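Local coordinates for protein citrate lyase (Yersinia pestis, PDB 3QLL) that is a putative citrate lyase beta subunit from a virulence operon that probably has magnesium-dependent lyase activity, at residues V69-K83 / P103-A115. Numbering follows the deposited sequence.
Sequences VAIIDLEDSVSQADK and PLALRINGLDTRA
D73 and R107 meet side by side at the C-terminal ends of neighbouring parallel strands, 69-73 and 104-107, the second and third of the eight-stranded TIM barrel. Four backbone bonds zip the strands: A105 N to A70 O, I72 N to A105 O, R107 N to I72 O and L74 N to R107 O, the last at 2.9 Å. Small A105 admits the side chains of V69 and I71 on the face that also carries D73 and R107; on the other, I72 packs against L104 and L106, and L74, just past the strand, adds its CG against L106 CD1. I72 and L74 also touch helix 83-91, and L106 touches helix 114-125.

R107, a predicted substrate-binding residue, grips the carboxylate side-on in a salt bridge: R107 NE gives to D73 OD1 at 2.5 Å. R107 NH2 gives to D73 OD2 at 2.7 Å. A bend at chi3 (80°) turns the NE edge of the guanidinium toward the carboxylate. Aspartate suits this place because each oxygen takes a second donor from the opposite face of its plane: E75 N on OD1, closing an Asx turn, and S77 OG on OD2. E75 OE1 lies over the guanidinium face, contributing charge alone. E165 and D192, predicted magnesium ligands, lie near E75 and D76, so this charged cluster probably borders the active site.

Beyond the strands, K83 NZ reaches back to L74 O, E75 O and V78 O. N109 uses both amide ends: ND2 gives to D119 OD2 of helix 114-125 and, in a bent bond from above the carbonyl plane, to L74 O, while N109 OD1 receives K83 NZ on a lone pair at 2.7 Å.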
ATOM      1  N   VAL A  69      28.982   6.512  -6.517  1.00 61.16           N
ATOM      2  CA  VAL A  69      29.022   5.531  -7.591  1.00 59.89           C
ATOM      3  C   VAL A  69      28.602   6.237  -8.869  1.00 58.17           C
ATOM      4  O   VAL A  69      27.575   6.929  -8.899  1.00 63.85           O
ATOM      5  CB  VAL A  69      28.030   4.350  -7.335  1.00 67.57           C
ATOM      6  CG1 VAL A  69      28.040   3.364  -8.493  1.00 65.90           C
ATOM      7  CG2 VAL A  69      28.299   3.659  -5.997  1.00 62.40           C
ATOM      8  N   ALA A  70      29.376   6.016  -9.922  1.00 59.44           N
ATOM      9  CA  ALA A  70      29.033   6.510 -11.254  1.00 61.27           C
ATOM     10  C   ALA A  70      28.370   5.407 -12.055  1.00 59.18           C
ATOM     11  O   ALA A  70      28.847   4.256 -12.084  1.00 64.68           O
ATOM     12  CB  ALA A  70      30.295   7.028 -11.980  1.00 55.53           C
ATOM     13  N   ILE A  71      27.272   5.752 -12.714  1.00 55.78           N
ATOM     14  CA  ILE A  71      26.600   4.809 -13.586  1.00 60.81           C
ATOM     15  C   ILE A  71      26.738   5.178 -15.063  1.00 66.77           C
ATOM     16  O   ILE A  71      26.084   6.108 -15.557  1.00 66.96           O
ATOM     17  CB  ILE A  71      25.121   4.699 -13.263  1.00 61.17           C
ATOM     18  CG1 ILE A  71      24.914   4.566 -11.754  1.00 61.91           C
ATOM     19  CG2 ILE A  71      24.502   3.527 -14.025  1.00 61.99           C
ATOM     20  CD1 ILE A  71      23.446   4.492 -11.388  1.00 64.34           C
ATOM     21  N   ILE A  72      27.556   4.412 -15.774  1.00 58.17           N
ATOM     22  CA  ILE A  72      27.620   4.584 -17.201  1.00 60.31           C
ATOM     23  C   ILE A  72      26.349   4.064 -17.819  1.00 57.79           C
ATOM     24  O   ILE A  72      25.997   2.887 -17.638  1.00 52.76           O
ATOM     25  CB  ILE A  72      28.828   3.836 -17.791  1.00 66.50           C
ATOM     26  CG1 ILE A  72      30.112   4.200 -17.056  1.00 62.55           C
ATOM     27  CG2 ILE A  72      28.922   4.068 -19.307  1.00 69.96           C
ATOM     28  CD1 ILE A  72      31.246   3.309 -17.419  1.00 67.25           C
ATOM     29  N   ASP A  73      25.673   4.934 -18.556  1.00 62.53           N
ATOM     30  CA  ASP A  73      24.332   4.625 -19.014  1.00 65.04           C
ATOM     31  C   ASP A  73      24.299   4.346 -20.506  1.00 61.85           C
ATOM     32  O   ASP A  73      24.652   5.204 -21.306  1.00 61.58           O
ATOM     33  CB  ASP A  73      23.370   5.762 -18.634  1.00 59.33           C
ATOM     34  CG  ASP A  73      21.921   5.425 -18.918  1.00 58.71           C
ATOM     35  OD1 ASP A  73      21.527   4.228 -18.826  1.00 53.97           O
ATOM     36  OD2 ASP A  73      21.155   6.387 -19.114  1.00 61.70           O
ATOM     37  N   LEU A  74      23.775   3.172 -20.860  1.00 59.37           N
ATOM     38  CA  LEU A  74      23.565   2.798 -22.251  1.00 58.63           C
ATOM     39  C   LEU A  74      22.121   2.977 -22.691  1.00 60.68           C
ATOM     40  O   LEU A  74      21.804   2.748 -23.852  1.00 64.05           O
ATOM     41  CB  LEU A  74      23.981   1.353 -22.486  1.00 55.02           C
ATOM     42  CG  LEU A  74      25.450   1.004 -22.256  1.00 61.83           C
ATOM     43  CD1 LEU A  74      25.640  -0.503 -22.422  1.00 57.14           C
ATOM     44  CD2 LEU A  74      26.393   1.848 -23.171  1.00 59.12           C
ATOM     45  N   GLU A  75      21.235   3.341 -21.768  1.00 68.13           N
ATOM     46  CA  GLU A  75      19.806   3.295 -22.066  1.00 77.21           C
ATOM     47  C   GLU A  75      19.231   4.655 -22.473  1.00 79.51           C
ATOM     48  O   GLU A  75      19.565   5.182 -23.522  1.00 84.18           O
ATOM     49  CB  GLU A  75      18.988   2.728 -20.911  1.00 78.80           C
ATOM     50  CG  GLU A  75      17.621   2.258 -21.373  1.00 78.50           C
ATOM     51  CD  GLU A  75      16.731   1.934 -20.213  1.00 80.08           C
ATOM     52  OE1 GLU A  75      17.159   2.251 -19.092  1.00 80.06           O
ATOM     53  OE2 GLU A  75      15.634   1.347 -20.408  1.00 84.36           O
ATOM     54  N   ASP A  76      18.398   5.232 -21.602  1.00 83.66           N
ATOM     55  CA  ASP A  76      17.457   6.291 -21.999  1.00 98.95           C
ATOM     56  C   ASP A  76      18.127   7.608 -22.337  1.00 91.98           C
ATOM     57  O   ASP A  76      17.558   8.429 -23.045  1.00100.05           O
ATOM     58  CB  ASP A  76      16.345   6.488 -20.950  1.00109.13           C
ATOM     59  CG  ASP A  76      15.130   5.579 -21.196  1.00120.00           C
ATOM     60  OD1 ASP A  76      14.947   5.126 -22.348  1.00127.72           O
ATOM     61  OD2 ASP A  76      14.364   5.304 -20.240  1.00117.26           O
ATOM     62  N   SER A  77      19.353   7.787 -21.869  1.00 83.17           N
ATOM     63  CA  SER A  77      20.114   8.978 -22.220  1.00 92.17           C
ATOM     64  C   SER A  77      20.787   8.823 -23.596  1.00 92.11           C
ATOM     65  O   SER A  77      21.079   9.808 -24.271  1.00106.91           O
ATOM     66  CB  SER A  77      21.151   9.256 -21.130  1.00 96.36           C
ATOM     67  OG  SER A  77      22.060   8.178 -20.997  1.00 96.69           O
ATOM     68  N   VAL A  78      21.012   7.582 -24.006  1.00 80.27           N
ATOM     69  CA  VAL A  78      21.615   7.272 -25.298  1.00 79.43           C
ATOM     70  C   VAL A  78      20.535   7.063 -26.361  1.00 82.37           C
ATOM     71  O   VAL A  78      19.612   6.271 -26.168  1.00 84.43           O
ATOM     72  CB  VAL A  78      22.497   6.012 -25.220  1.00 84.18           C
ATOM     73  CG1 VAL A  78      23.177   5.779 -26.553  1.00 68.88           C
ATOM     74  CG2 VAL A  78      23.535   6.164 -24.140  1.00 75.77           C
ATOM     75  N   SER A  79      20.645   7.769 -27.481  1.00 91.43           N
ATOM     76  CA  SER A  79      19.729   7.579 -28.604  1.00 94.60           C
ATOM     77  C   SER A  79      19.869   6.172 -29.165  1.00 92.98           C
ATOM     78  O   SER A  79      20.888   5.523 -28.958  1.00 95.62           O
ATOM     79  CB  SER A  79      20.023   8.591 -29.706  1.00 92.44           C
ATOM     80  OG  SER A  79      21.143   8.153 -30.447  1.00 90.95           O
ATOM     81  N   GLN A  80      18.889   5.736 -29.945  1.00 84.95           N
ATOM     82  CA  GLN A  80      18.941   4.405 -30.526  1.00 88.30           C
ATOM     83  C   GLN A  80      20.068   4.288 -31.555  1.00 96.21           C
ATOM     84  O   GLN A  80      20.695   3.228 -31.717  1.00 99.01           O
ATOM     85  CB  GLN A  80      17.603   4.032 -31.165  1.00 93.73           C
ATOM     86  CG  GLN A  80      17.486   2.552 -31.509  1.00102.06           C
ATOM     87  CD  GLN A  80      17.068   1.705 -30.300  1.00100.56           C
ATOM     88  OE1 GLN A  80      17.011   2.186 -29.163  1.00 98.43           O
ATOM     89  NE2 GLN A  80      16.816   0.428 -30.547  1.00104.38           N
ATOM     90  N   ALA A  81      20.354   5.381 -32.251  1.00106.14           N
ATOM     91  CA  ALA A  81      21.418   5.346 -33.259  1.00105.67           C
ATOM     92  C   ALA A  81      22.798   5.223 -32.607  1.00104.43           C
ATOM     93  O   ALA A  81      23.758   4.781 -33.227  1.00 93.94           O
ATOM     94  CB  ALA A  81      21.344   6.582 -34.145  1.00102.21           C
ATOM     95  N   ASP A  82      22.876   5.612 -31.345  1.00105.25           N
ATOM     96  CA  ASP A  82      24.150   5.750 -30.664  1.00102.87           C
ATOM     97  C   ASP A  82      24.507   4.507 -29.791  1.00 90.54           C
ATOM     98  O   ASP A  82      25.547   4.486 -29.126  1.00 92.52           O
ATOM     99  CB  ASP A  82      24.129   7.034 -29.824  1.00106.58           C
ATOM    100  CG  ASP A  82      24.857   8.200 -30.525  1.00113.26           C
ATOM    101  OD1 ASP A  82      26.086   8.062 -30.766  1.00111.96           O
ATOM    102  OD2 ASP A  82      24.214   9.230 -30.866  1.00108.08           O
ATOM    103  N   LYS A  83      23.644   3.496 -29.810  1.00 79.64           N
ATOM    104  CA  LYS A  83      23.755   2.337 -28.915  1.00 87.27           C
ATOM    105  C   LYS A  83      25.058   1.562 -29.178  1.00 86.83           C
ATOM    106  O   LYS A  83      25.732   1.142 -28.249  1.00 81.80           O
ATOM    107  CB  LYS A  83      22.532   1.392 -29.022  1.00 78.10           C
ATOM    108  CG  LYS A  83      21.177   1.966 -28.649  1.00 71.33           C
ATOM    109  CD  LYS A  83      21.051   2.261 -27.179  1.00 71.55           C
ATOM    110  CE  LYS A  83      19.692   2.855 -26.893  1.00 70.00           C
ATOM    111  NZ  LYS A  83      19.492   3.174 -25.462  1.00 74.61           N
ATOM    112  N   PRO A 103      34.141   2.835  -7.343  1.00104.87           N
ATOM    113  CA  PRO A 103      33.266   1.781  -7.877  1.00 94.91           C
ATOM    114  C   PRO A 103      32.433   2.265  -9.067  1.00 81.07           C
ATOM    115  O   PRO A 103      32.020   3.432  -9.121  1.00 73.28           O
ATOM    116  CB  PRO A 103      32.372   1.436  -6.688  1.00 90.12           C
ATOM    117  CG  PRO A 103      32.299   2.685  -5.903  1.00 88.18           C
ATOM    118  CD  PRO A 103      33.642   3.363  -6.061  1.00102.65           C
ATOM    119  N   LEU A 104      32.225   1.366 -10.023  1.00 69.92           N
ATOM    120  CA  LEU A 104      31.638   1.733 -11.294  1.00 71.39           C
ATOM    121  C   LEU A 104      30.397   0.901 -11.563  1.00 73.21           C
ATOM    122  O   LEU A 104      30.386  -0.309 -11.329  1.00 75.12           O
ATOM    123  CB  LEU A 104      32.659   1.505 -12.397  1.00 81.68           C
ATOM    124  CG  LEU A 104      32.291   2.028 -13.777  1.00 91.23           C
ATOM    125  CD1 LEU A 104      32.068   3.525 -13.715  1.00 93.61           C
ATOM    126  CD2 LEU A 104      33.400   1.705 -14.747  1.00 95.86           C
ATOM    127  N   ALA A 105      29.352   1.541 -12.067  1.00 66.55           N
ATOM    128  CA  ALA A 105      28.120   0.827 -12.408  1.00 64.39           C
ATOM    129  C   ALA A 105      27.868   0.929 -13.898  1.00 58.58           C
ATOM    130  O   ALA A 105      28.313   1.885 -14.545  1.00 61.00           O
ATOM    131  CB  ALA A 105      26.921   1.386 -11.615  1.00 53.52           C
ATOM    132  N   LEU A 106      27.216  -0.077 -14.463  1.00 56.61           N
ATOM    133  CA  LEU A 106      26.813   0.013 -15.864  1.00 61.73           C
ATOM    134  C   LEU A 106      25.332  -0.328 -16.022  1.00 56.55           C
ATOM    135  O   LEU A 106      24.931  -1.450 -15.810  1.00 56.41           O
ATOM    136  CB  LEU A 106      27.653  -0.939 -16.722  1.00 57.62           C
ATOM    137  CG  LEU A 106      27.307  -1.046 -18.209  1.00 59.40           C
ATOM    138  CD1 LEU A 106      27.610   0.229 -19.033  1.00 59.64           C
ATOM    139  CD2 LEU A 106      28.019  -2.249 -18.822  1.00 62.71           C
ATOM    140  N   ARG A 107      24.533   0.631 -16.463  1.00 52.33           N
ATOM    141  CA  ARG A 107      23.179   0.316 -16.841  1.00 56.05           C
ATOM    142  C   ARG A 107      23.089  -0.043 -18.315  1.00 60.26           C
ATOM    143  O   ARG A 107      23.250   0.816 -19.214  1.00 60.46           O
ATOM    144  CB  ARG A 107      22.236   1.467 -16.539  1.00 51.65           C
ATOM    145  CG  ARG A 107      20.838   1.148 -17.037  1.00 48.21           C
ATOM    146  CD  ARG A 107      19.816   2.106 -16.480  1.00 50.91           C
ATOM    147  NE  ARG A 107      19.818   3.378 -17.209  1.00 49.31           N
ATOM    148  CZ  ARG A 107      18.930   4.344 -17.003  1.00 52.85           C
ATOM    149  NH1 ARG A 107      18.020   4.233 -16.045  1.00 51.95           N
ATOM    150  NH2 ARG A 107      19.006   5.459 -17.696  1.00 55.38           N
ATOM    151  N   ILE A 108      22.812  -1.316 -18.569  1.00 57.00           N
ATOM    152  CA  ILE A 108      22.613  -1.778 -19.938  1.00 54.21           C
ATOM    153  C   ILE A 108      21.187  -1.531 -20.327  1.00 50.24           C
ATOM    154  O   ILE A 108      20.355  -1.156 -19.506  1.00 53.28           O
ATOM    155  CB  ILE A 108      22.925  -3.266 -20.077  1.00 55.04           C
ATOM    156  CG1 ILE A 108      22.006  -4.081 -19.169  1.00 53.62           C
ATOM    157  CG2 ILE A 108      24.363  -3.537 -19.698  1.00 59.19           C
ATOM    158  CD1 ILE A 108      22.211  -5.562 -19.262  1.00 59.87           C
ATOM    159  N   ASN A 109      20.895  -1.749 -21.590  1.00 53.03           N
ATOM    160  CA  ASN A 109      19.527  -1.679 -22.046  1.00 55.16           C
ATOM    161  C   ASN A 109      18.702  -2.901 -21.598  1.00 59.90           C
ATOM    162  O   ASN A 109      19.240  -3.918 -21.121  1.00 57.70           O
ATOM    163  CB  ASN A 109      19.497  -1.535 -23.558  1.00 55.67           C
ATOM    164  CG  ASN A 109      20.108  -0.205 -24.018  1.00 67.21           C
ATOM    165  OD1 ASN A 109      19.388   0.787 -24.155  1.00 65.56           O
ATOM    166  ND2 ASN A 109      21.431  -0.187 -24.275  1.00 58.04           N
ATOM    167  N   GLY A 110      17.382  -2.774 -21.672  1.00 59.99           N
ATOM    168  CA  GLY A 110      16.530  -3.857 -21.206  1.00 63.76           C
ATOM    169  C   GLY A 110      16.787  -5.199 -21.892  1.00 63.43           C
ATOM    170  O   GLY A 110      17.165  -5.264 -23.071  1.00 54.49           O
ATOM    171  N   LEU A 111      16.635  -6.269 -21.111  1.00 64.53           N
ATOM    172  CA  LEU A 111      16.765  -7.637 -21.608  1.00 63.94           C
ATOM    173  C   LEU A 111      15.799  -7.936 -22.749  1.00 64.19           C
ATOM    174  O   LEU A 111      16.067  -8.764 -23.633  1.00 62.37           O
ATOM    175  CB  LEU A 111      16.530  -8.611 -20.489  1.00 63.21           C
ATOM    176  CG  LEU A 111      17.757  -9.347 -19.992  1.00 74.75           C
ATOM    177  CD1 LEU A 111      17.325 -10.148 -18.761  1.00 70.32           C
ATOM    178  CD2 LEU A 111      18.284 -10.282 -21.088  1.00 71.07           C
ATOM    179  N   ASP A 112      14.682  -7.225 -22.737  1.00 56.78           N
ATOM    180  CA  ASP A 112      13.696  -7.400 -23.770  1.00 62.57           C
ATOM    181  C   ASP A 112      13.954  -6.443 -24.958  1.00 67.46           C
ATOM    182  O   ASP A 112      13.062  -6.263 -25.779  1.00 69.03           O
ATOM    183  CB  ASP A 112      12.304  -7.179 -23.201  1.00 70.90           C
ATOM    184  CG  ASP A 112      12.147  -5.816 -22.545  1.00 80.47           C
ATOM    185  OD1 ASP A 112      13.176  -5.173 -22.219  1.00 77.37           O
ATOM    186  OD2 ASP A 112      10.985  -5.410 -22.306  1.00 82.55           O
ATOM    187  N   THR A 113      15.139  -5.814 -25.027  1.00 60.15           N
ATOM    188  CA  THR A 113      15.533  -5.029 -26.228  1.00 67.40           C
ATOM    189  C   THR A 113      16.737  -5.661 -26.983  1.00 66.91           C
ATOM    190  O   THR A 113      17.674  -6.221 -26.365  1.00 64.21           O
ATOM    191  CB  THR A 113      15.866  -3.522 -25.867  1.00 52.92           C
ATOM    192  OG1 THR A 113      17.066  -3.432 -25.074  1.00 57.42           O
ATOM    193  CG2 THR A 113      14.736  -2.912 -25.037  1.00 49.93           C
ATOM    194  N   ARG A 114      16.730  -5.508 -28.315  1.00 59.58           N
ATOM    195  CA  ARG A 114      17.869  -5.903 -29.131  1.00 62.75           C
ATOM    196  C   ARG A 114      19.150  -5.224 -28.629  1.00 61.88           C
ATOM    197  O   ARG A 114      20.217  -5.842 -28.612  1.00 64.82           O
ATOM    198  CB  ARG A 114      17.625  -5.571 -30.590  1.00 77.73           C
ATOM    199  CG  ARG A 114      18.842  -5.830 -31.479  1.00 89.43           C
ATOM    200  CD  ARG A 114      18.492  -5.924 -32.957  1.00 95.10           C
ATOM    201  NE  ARG A 114      19.653  -6.331 -33.739  1.00102.41           N
ATOM    202  CZ  ARG A 114      19.734  -6.209 -35.060  1.00114.06           C
ATOM    203  NH1 ARG A 114      18.724  -5.676 -35.736  1.00118.64           N
ATOM    204  NH2 ARG A 114      20.827  -6.598 -35.706  1.00115.43           N
ATOM    205  N   ALA A 115      19.050  -3.953 -28.243  1.00 53.94           N
ATOM    206  CA  ALA A 115      20.175  -3.277 -27.623  1.00 61.77           C
ATOM    207  C   ALA A 115      20.756  -4.037 -26.415  1.00 63.76           C
ATOM    208  O   ALA A 115      21.967  -4.271 -26.362  1.00 63.49           O
ATOM    209  CB  ALA A 115      19.779  -1.859 -27.231  1.00 59.50           C
TER